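Local coordinates for protein beta-lactamase II (Erythrobacter litoralis, PDB 6V72) that probably hydrolyses the amide bond of beta-lactam antibiotics with the help of zinc, as a class B metallo-beta-lactamase of the periplasm, at residues G53-N58 / K87-A92; T62-T67 / A106-A111; I137-N142 / D168-G173. One frame throughout, in Å; residues are numbered along the deposited sequence.

Contact 1 (G53-N58 / K87-A92); sequences GLLVVN and KPVRAA. With EDO (1,2-ethanediol), chain K.
Leu55 and Val89 make the close apolar end of this contact: CD1 of the leucine lies 3.8 Å from CG2 of the valine, the two side chains crossing at a slant. Leu55 sends its CG away from its own backbone N (chi1 -170°), which carries a methyl across to the valine although its CB does not point that way. A branched aliphatic residue suits each position, because Thr62 and Leu64 pack beside them from strand 61-65 and Trp80 and Ala81 from helix 71-84. The two segments are next-but-one neighbours in the large mixed sheet of the metallo-beta-lactamase alpha-beta/beta-alpha sandwich. Strand 61-65 runs between them and takes the backbone bonds, so 53-58 and 87-92 touch directly only through side chains, their touching parts running 94° apart. Toward the surface the packing gives way to long polar chains. Lys87 lays its aliphatic stem across Val57, with CD 3.7 Å from the valine CG1; the bend at its end turns NZ away from Val57, and NZ makes a weak hydrogen bond to Leu85 O. At the far margin Asn58 and Arg90 barely meet: Asn58 ND2 lies at the edge of the guanidinium, 3.9 Å from Arg90 NH2, with the flat groups 73° apart. Two donors face each other there, and each group is held from outside, Asn58 ND2 by Ala154 O and Arg90 NH1 by Ser152 O. A water links the two segments, donating to Asn58 O (2.8 Å) and accepting from Arg90 NE (3.0 Å), while 1,2-ethanediol, probably from the crystallisation liquor, donates through O1 to Val57 O.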
# COMPACT_ATOMS: atom_id res chain seq x y z
N GLY A 53 16.95 -2.14 -12.06
CA GLY A 53 16.74 -2.07 -13.49
C GLY A 53 17.75 -2.95 -14.20
O GLY A 53 18.43 -3.75 -13.54
N LEU A 54 17.87 -2.84 -15.52
CA LEU A 54 18.75 -3.72 -16.28
C LEU A 54 19.72 -2.92 -17.12
O LEU A 54 19.46 -1.77 -17.48
CB LEU A 54 17.97 -4.66 -17.22
CG LEU A 54 16.85 -5.52 -16.62
CD1 LEU A 54 16.13 -6.30 -17.70
CD2 LEU A 54 17.45 -6.44 -15.58
N LEU A 55 20.86 -3.55 -17.42
CA LEU A 55 21.81 -3.04 -18.39
C LEU A 55 22.15 -4.22 -19.30
O LEU A 55 22.66 -5.24 -18.82
CB LEU A 55 23.04 -2.47 -17.68
CG LEU A 55 24.06 -1.70 -18.47
CD1 LEU A 55 23.53 -0.36 -18.99
CD2 LEU A 55 25.25 -1.46 -17.54
N VAL A 56 21.79 -4.12 -20.58
CA VAL A 56 21.83 -5.25 -21.50
C VAL A 56 22.82 -4.95 -22.61
O VAL A 56 22.70 -3.94 -23.31
CB VAL A 56 20.43 -5.55 -22.08
CG1 VAL A 56 20.51 -6.71 -23.09
CG2 VAL A 56 19.45 -5.84 -20.96
N VAL A 57 23.79 -5.86 -22.80
CA VAL A 57 24.79 -5.71 -23.85
C VAL A 57 24.18 -6.02 -25.21
O VAL A 57 23.48 -7.02 -25.40
CB VAL A 57 25.99 -6.62 -23.57
CG1 VAL A 57 26.94 -6.63 -24.79
CG2 VAL A 57 26.71 -6.19 -22.29
N ASN A 58 24.48 -5.16 -26.19
CA ASN A 58 24.19 -5.46 -27.59
C ASN A 58 25.41 -5.00 -28.40
O ASN A 58 25.57 -3.80 -28.65
CB ASN A 58 22.93 -4.76 -28.07
CG ASN A 58 22.63 -5.04 -29.54
OD1 ASN A 58 23.53 -5.37 -30.32
ND2 ASN A 58 21.37 -4.91 -29.93
N LYS A 87 31.23 -0.40 -23.16
CA LYS A 87 30.05 -0.58 -24.01
C LYS A 87 29.06 0.49 -23.61
O LYS A 87 28.13 0.25 -22.83
CB LYS A 87 29.47 -1.99 -23.86
CG LYS A 87 30.40 -3.06 -24.41
CD LYS A 87 29.84 -4.43 -24.22
CE LYS A 87 30.76 -5.47 -24.82
NZ LYS A 87 32.01 -5.57 -24.04
N PRO A 88 29.25 1.72 -24.09
CA PRO A 88 28.43 2.84 -23.60
C PRO A 88 26.94 2.62 -23.84
O PRO A 88 26.52 1.98 -24.81
CB PRO A 88 28.94 4.03 -24.40
CG PRO A 88 30.34 3.64 -24.80
CD PRO A 88 30.32 2.16 -25.00
N VAL A 89 26.15 3.20 -22.95
CA VAL A 89 24.69 3.17 -23.11
C VAL A 89 24.33 3.98 -24.34
O VAL A 89 24.70 5.15 -24.48
CB VAL A 89 23.99 3.72 -21.86
CG1 VAL A 89 22.48 3.67 -22.05
CG2 VAL A 89 24.39 2.93 -20.60
N ARG A 90 23.61 3.37 -25.27
CA ARG A 90 23.15 4.17 -26.39
C ARG A 90 21.65 4.39 -26.41
O ARG A 90 21.20 5.32 -27.09
CB ARG A 90 23.59 3.55 -27.71
CG ARG A 90 22.92 2.31 -28.05
CD ARG A 90 23.02 2.03 -29.54
NE ARG A 90 22.61 0.65 -29.70
CZ ARG A 90 21.35 0.24 -29.77
NH1 ARG A 90 20.34 1.13 -29.74
NH2 ARG A 90 21.11 -1.05 -29.87
N ALA A 91 20.89 3.61 -25.66
CA ALA A 91 19.45 3.81 -25.60
C ALA A 91 18.97 3.36 -24.23
O ALA A 91 19.61 2.53 -23.58
CB ALA A 91 18.70 3.03 -26.69
N ALA A 92 17.84 3.91 -23.81
CA ALA A 92 17.26 3.58 -22.52
C ALA A 92 15.75 3.53 -22.66
O ALA A 92 15.17 4.27 -23.46
CB ALA A 92 17.61 4.61 -21.44
C1 EDO K . 22.82 -10.06 -23.66
O1 EDO K . 23.89 -9.73 -24.55
C2 EDO K . 21.48 -9.95 -24.39
O2 EDO K . 21.45 -10.84 -25.51
O HOH W 1 24.09 -1.90 -30.07

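Contact 2 (T62-T67 / A106-A111); sequences TILVDT and AALHGA
Thr67, in the loop after strand 61-65, and Leu108, in the short helix 105-110, have the closest CA atoms of the two segments, yet these lie 8.3 Å apart, and no hydrogen bond joins the segments. Near its end the helix keeps its regular pattern, with Gly110 N bonded to Ala106 O at 2.8 Å, and Ala111 is the first residue to leave helical angles. On the other segment the chain turns at Asp66, whose positive phi (70°) marks the departure from the strand; its CB points away from the helix, whereas those of Leu64 and Thr67 point toward it. Leu108 projects toward these two and spreads its methyls like a fork. CD2 meets CD2 of Leu64 at 3.6 Å, and CD1 meets CG2 of Thr67 at 3.7 Å. The threonine torsion (chi1 68°) places OG1 between its backbone N and carbonyl carbon and leaves the methyl to face the leucine. Leucine suits the helix position because its forked end can serve two partners at once; threonine suits the loop because it offers one apolar branch while its hydroxyl bonds to a residue beside the segment. Ile77 and Thr74 of helix 71-84 and Ala92 of strand 89-93 close around the trio, in the helical layer covering the large sheet of the alpha-beta/beta-alpha sandwich. Thr67 lies about 7 Å, side chain to side chain, from His96, seen as a zinc ligand in this protein although no zinc is bound here. The helix has a polar tie of its own, His109 NE2 to Thr115 OG1, but nothing directional fixes the methyls of this contact, which implies that their fit depends on burial and shape.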
# COMPACT_ATOMS: atom_id res chain seq x y z
N THR A 62 25.41 -0.75 -24.79
CA THR A 62 24.42 -1.30 -23.86
C THR A 62 23.11 -0.56 -24.00
O THR A 62 23.04 0.57 -24.50
CB THR A 62 24.89 -1.23 -22.40
OG1 THR A 62 25.42 0.08 -22.11
CG2 THR A 62 25.97 -2.28 -22.11
N ILE A 63 22.06 -1.23 -23.54
CA ILE A 63 20.71 -0.67 -23.45
C ILE A 63 20.30 -0.68 -21.99
O ILE A 63 20.45 -1.70 -21.30
CB ILE A 63 19.70 -1.46 -24.30
CG1 ILE A 63 20.09 -1.37 -25.77
CG2 ILE A 63 18.30 -0.93 -24.09
CD1 ILE A 63 19.92 -2.66 -26.47
N LEU A 64 19.80 0.45 -21.51
CA LEU A 64 19.43 0.64 -20.11
C LEU A 64 17.93 0.46 -19.94
O LEU A 64 17.15 1.03 -20.71
CB LEU A 64 19.86 2.03 -19.64
CG LEU A 64 19.56 2.41 -18.18
CD1 LEU A 64 20.30 1.52 -17.24
CD2 LEU A 64 19.89 3.88 -17.96
N VAL A 65 17.53 -0.33 -18.95
CA VAL A 65 16.13 -0.41 -18.53
C VAL A 65 16.04 0.24 -17.17
O VAL A 65 16.60 -0.27 -16.19
CB VAL A 65 15.61 -1.86 -18.47
CG1 VAL A 65 14.15 -1.84 -17.96
CG2 VAL A 65 15.76 -2.55 -19.83
N ASP A 66 15.33 1.38 -17.11
CA ASP A 66 15.05 2.19 -15.93
C ASP A 66 16.27 2.90 -15.36
O ASP A 66 17.42 2.43 -15.46
CB ASP A 66 14.34 1.36 -14.84
CG ASP A 66 12.87 1.16 -15.16
OD1 ASP A 66 12.30 2.06 -15.83
OD2 ASP A 66 12.27 0.14 -14.77
N THR A 67 16.03 4.07 -14.79
CA THR A 67 17.08 4.80 -14.10
C THR A 67 17.23 4.27 -12.67
O THR A 67 16.44 3.45 -12.20
CB THR A 67 16.78 6.29 -14.09
OG1 THR A 67 15.65 6.55 -13.26
CG2 THR A 67 16.52 6.84 -15.51
N ALA A 106 17.14 13.39 -16.42
CA ALA A 106 18.06 14.47 -16.77
C ALA A 106 19.48 13.94 -16.97
O ALA A 106 20.21 14.41 -17.86
CB ALA A 106 18.04 15.56 -15.70
N ALA A 107 19.89 12.98 -16.14
CA ALA A 107 21.21 12.39 -16.29
C ALA A 107 21.34 11.69 -17.64
O ALA A 107 22.36 11.80 -18.31
CB ALA A 107 21.50 11.41 -15.15
N LEU A 108 20.29 10.97 -18.06
CA LEU A 108 20.39 10.30 -19.35
C LEU A 108 20.49 11.31 -20.48
O LEU A 108 21.26 11.12 -21.43
CB LEU A 108 19.18 9.38 -19.55
CG LEU A 108 19.01 8.29 -18.50
CD1 LEU A 108 17.80 7.45 -18.88
CD2 LEU A 108 20.28 7.44 -18.43
N HIS A 109 19.72 12.38 -20.41
CA HIS A 109 19.78 13.36 -21.49
C HIS A 109 21.09 14.12 -21.48
O HIS A 109 21.63 14.44 -22.55
CB HIS A 109 18.60 14.29 -21.39
CG HIS A 109 17.31 13.60 -21.70
ND1 HIS A 109 16.09 14.14 -21.41
CD2 HIS A 109 17.06 12.39 -22.28
CE1 HIS A 109 15.13 13.33 -21.81
NE2 HIS A 109 15.70 12.25 -22.34
N GLY A 110 21.64 14.39 -20.30
CA GLY A 110 22.96 14.99 -20.25
C GLY A 110 24.02 14.13 -20.91
O GLY A 110 25.02 14.64 -21.42
N ALA A 111 23.82 12.81 -20.91
CA ALA A 111 24.71 11.86 -21.56
C ALA A 111 24.31 11.57 -23.01
O ALA A 111 24.86 10.64 -23.61
CB ALA A 111 24.77 10.55 -20.77

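Contact 3 (I137-N142 / D168-G173); sequences ITFDAN and DNITVG
Ile170 is the shared partner in this contact, touching Ile137 with one branch and Phe139 with the other. The aliphatic meeting is tip to tip: CD1 of Ile137 and CD1 of Ile170 come within 3.6 Å. The torsion that puts CG1 of Ile170 between its backbone N and carbonyl carbon (chi1 64°) sets CG2 anti to that carbon, on the side of the ring. The aromatic meeting is oblique, with CG2 of Ile170 3.7 Å from CZ of Phe139. Phe139 is also packed from within its own strand, since CG2 of Ile137 sits 3.4 Å above the ring, over its centre, a CH-pi type of contact. Isoleucine suits both positions, its two branches filling separate directions. The polar interactions are local. Asp140 OD1 accepts from Asn142 N (2.8 Å, 132°), which comes from above the carboxylate plane and closes an Asx turn; OD1 also receives Trp144 N. Strand 135-139 belongs to the large sheet and 171-174 to the smaller one; Val93 touches both isoleucines and Leu158 packs on Ile137, placing the contact between the two sheets of the sandwich. The side chain of His96, a zinc ligand although no zinc is bound here, is about 7 Å from that of Ile170. The backbone of Ile170 bonds to Thr95; its side chain adds an apolar, non-directional tie across these two segments.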
# COMPACT_ATOMS: atom_id res chain seq x y z
N ILE A 137 7.23 5.11 -27.59
CA ILE A 137 7.15 3.77 -28.18
C ILE A 137 5.87 3.64 -28.99
O ILE A 137 4.78 4.05 -28.55
CB ILE A 137 7.20 2.71 -27.06
CG1 ILE A 137 8.49 2.81 -26.26
CG2 ILE A 137 6.98 1.30 -27.62
CD1 ILE A 137 8.41 2.07 -24.89
N THR A 138 5.98 3.02 -30.16
CA THR A 138 4.80 2.59 -30.91
C THR A 138 4.46 1.16 -30.48
O THR A 138 5.24 0.24 -30.71
CB THR A 138 5.03 2.65 -32.42
OG1 THR A 138 6.16 1.83 -32.77
CG2 THR A 138 5.31 4.08 -32.83
N PHE A 139 3.26 0.99 -29.89
CA PHE A 139 2.78 -0.32 -29.48
C PHE A 139 1.68 -0.77 -30.42
O PHE A 139 0.80 0.02 -30.78
CB PHE A 139 2.24 -0.30 -28.05
CG PHE A 139 3.30 -0.32 -26.98
CD1 PHE A 139 4.09 -1.44 -26.80
CD2 PHE A 139 3.51 0.79 -26.16
CE1 PHE A 139 5.07 -1.48 -25.83
CE2 PHE A 139 4.50 0.76 -25.17
CZ PHE A 139 5.28 -0.38 -25.00
N ASP A 140 1.73 -2.04 -30.82
CA ASP A 140 0.62 -2.55 -31.60
C ASP A 140 -0.53 -2.94 -30.67
O ASP A 140 -0.44 -2.85 -29.44
CB ASP A 140 1.06 -3.70 -32.54
CG ASP A 140 1.32 -5.04 -31.86
OD1 ASP A 140 0.84 -5.31 -30.75
OD2 ASP A 140 2.02 -5.87 -32.51
N ALA A 141 -1.65 -3.32 -31.28
CA ALA A 141 -2.88 -3.53 -30.53
C ALA A 141 -2.81 -4.75 -29.64
O ALA A 141 -3.64 -4.89 -28.74
CB ALA A 141 -4.05 -3.65 -31.51
N ASN A 142 -1.82 -5.62 -29.84
CA ASN A 142 -1.60 -6.77 -28.97
C ASN A 142 -0.63 -6.46 -27.83
O ASN A 142 -0.39 -7.33 -26.99
CB ASN A 142 -1.08 -7.94 -29.79
CG ASN A 142 -2.12 -8.45 -30.75
OD1 ASN A 142 -1.81 -8.79 -31.88
ND2 ASN A 142 -3.36 -8.50 -30.30
N ASP A 168 0.02 3.29 -17.54
CA ASP A 168 0.86 3.13 -18.71
C ASP A 168 2.12 2.31 -18.42
O ASP A 168 3.08 2.36 -19.20
CB ASP A 168 1.21 4.50 -19.28
CG ASP A 168 -0.05 5.37 -19.56
OD1 ASP A 168 -1.01 4.88 -20.22
OD2 ASP A 168 -0.09 6.53 -19.10
N ASN A 169 2.14 1.53 -17.33
CA ASN A 169 3.32 0.72 -17.05
C ASN A 169 3.61 -0.28 -18.17
O ASN A 169 2.69 -0.84 -18.77
CB ASN A 169 3.18 -0.01 -15.69
CG ASN A 169 1.87 -0.78 -15.49
OD1 ASN A 169 1.21 -1.21 -16.45
ND2 ASN A 169 1.54 -1.01 -14.25
N ILE A 170 4.90 -0.47 -18.48
CA ILE A 170 5.29 -1.45 -19.49
C ILE A 170 6.28 -2.45 -18.89
O ILE A 170 6.77 -2.30 -17.77
CB ILE A 170 5.87 -0.79 -20.76
CG1 ILE A 170 7.17 -0.04 -20.44
CG2 ILE A 170 4.82 0.14 -21.41
CD1 ILE A 170 7.89 0.49 -21.72
N THR A 171 6.54 -3.51 -19.66
CA THR A 171 7.42 -4.60 -19.24
C THR A 171 8.38 -4.92 -20.38
O THR A 171 8.15 -4.54 -21.53
CB THR A 171 6.61 -5.85 -18.87
OG1 THR A 171 5.92 -6.33 -20.03
CG2 THR A 171 5.60 -5.53 -17.76
N VAL A 172 9.48 -5.62 -20.05
CA VAL A 172 10.43 -6.02 -21.08
C VAL A 172 10.85 -7.47 -20.83
O VAL A 172 10.83 -7.96 -19.70
CB VAL A 172 11.66 -5.09 -21.15
CG1 VAL A 172 11.22 -3.64 -21.35
CG2 VAL A 172 12.47 -5.22 -19.87
N GLY A 173 11.22 -8.15 -21.90
CA GLY A 173 11.65 -9.52 -21.78
C GLY A 173 12.84 -9.80 -22.68
O GLY A 173 13.08 -9.10 -23.67

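Contacts 2 and 3 are buried and wholly apolar across their segments, whereas contact 1 is largely a surface contact whose outer margin turns polar and watered. Contacts 1 and 2 interlock: strand 61-65, which supplies half of contact 2, lies between the two segments of contact 1 and probably hydrogen-bonds to both, Ile63 N to Val56 O at 2.8 Å and Thr62 OG1 to Lys87 O at 2.8 Å. Contact 2 ties that sheet to a helix of the layer packed on its outer face. Contact 3 instead joins the large sheet to the smaller one, and its segments follow those of contacts 1 and 2 in the chain. It meets contact 2 where Val65 packs against Val172.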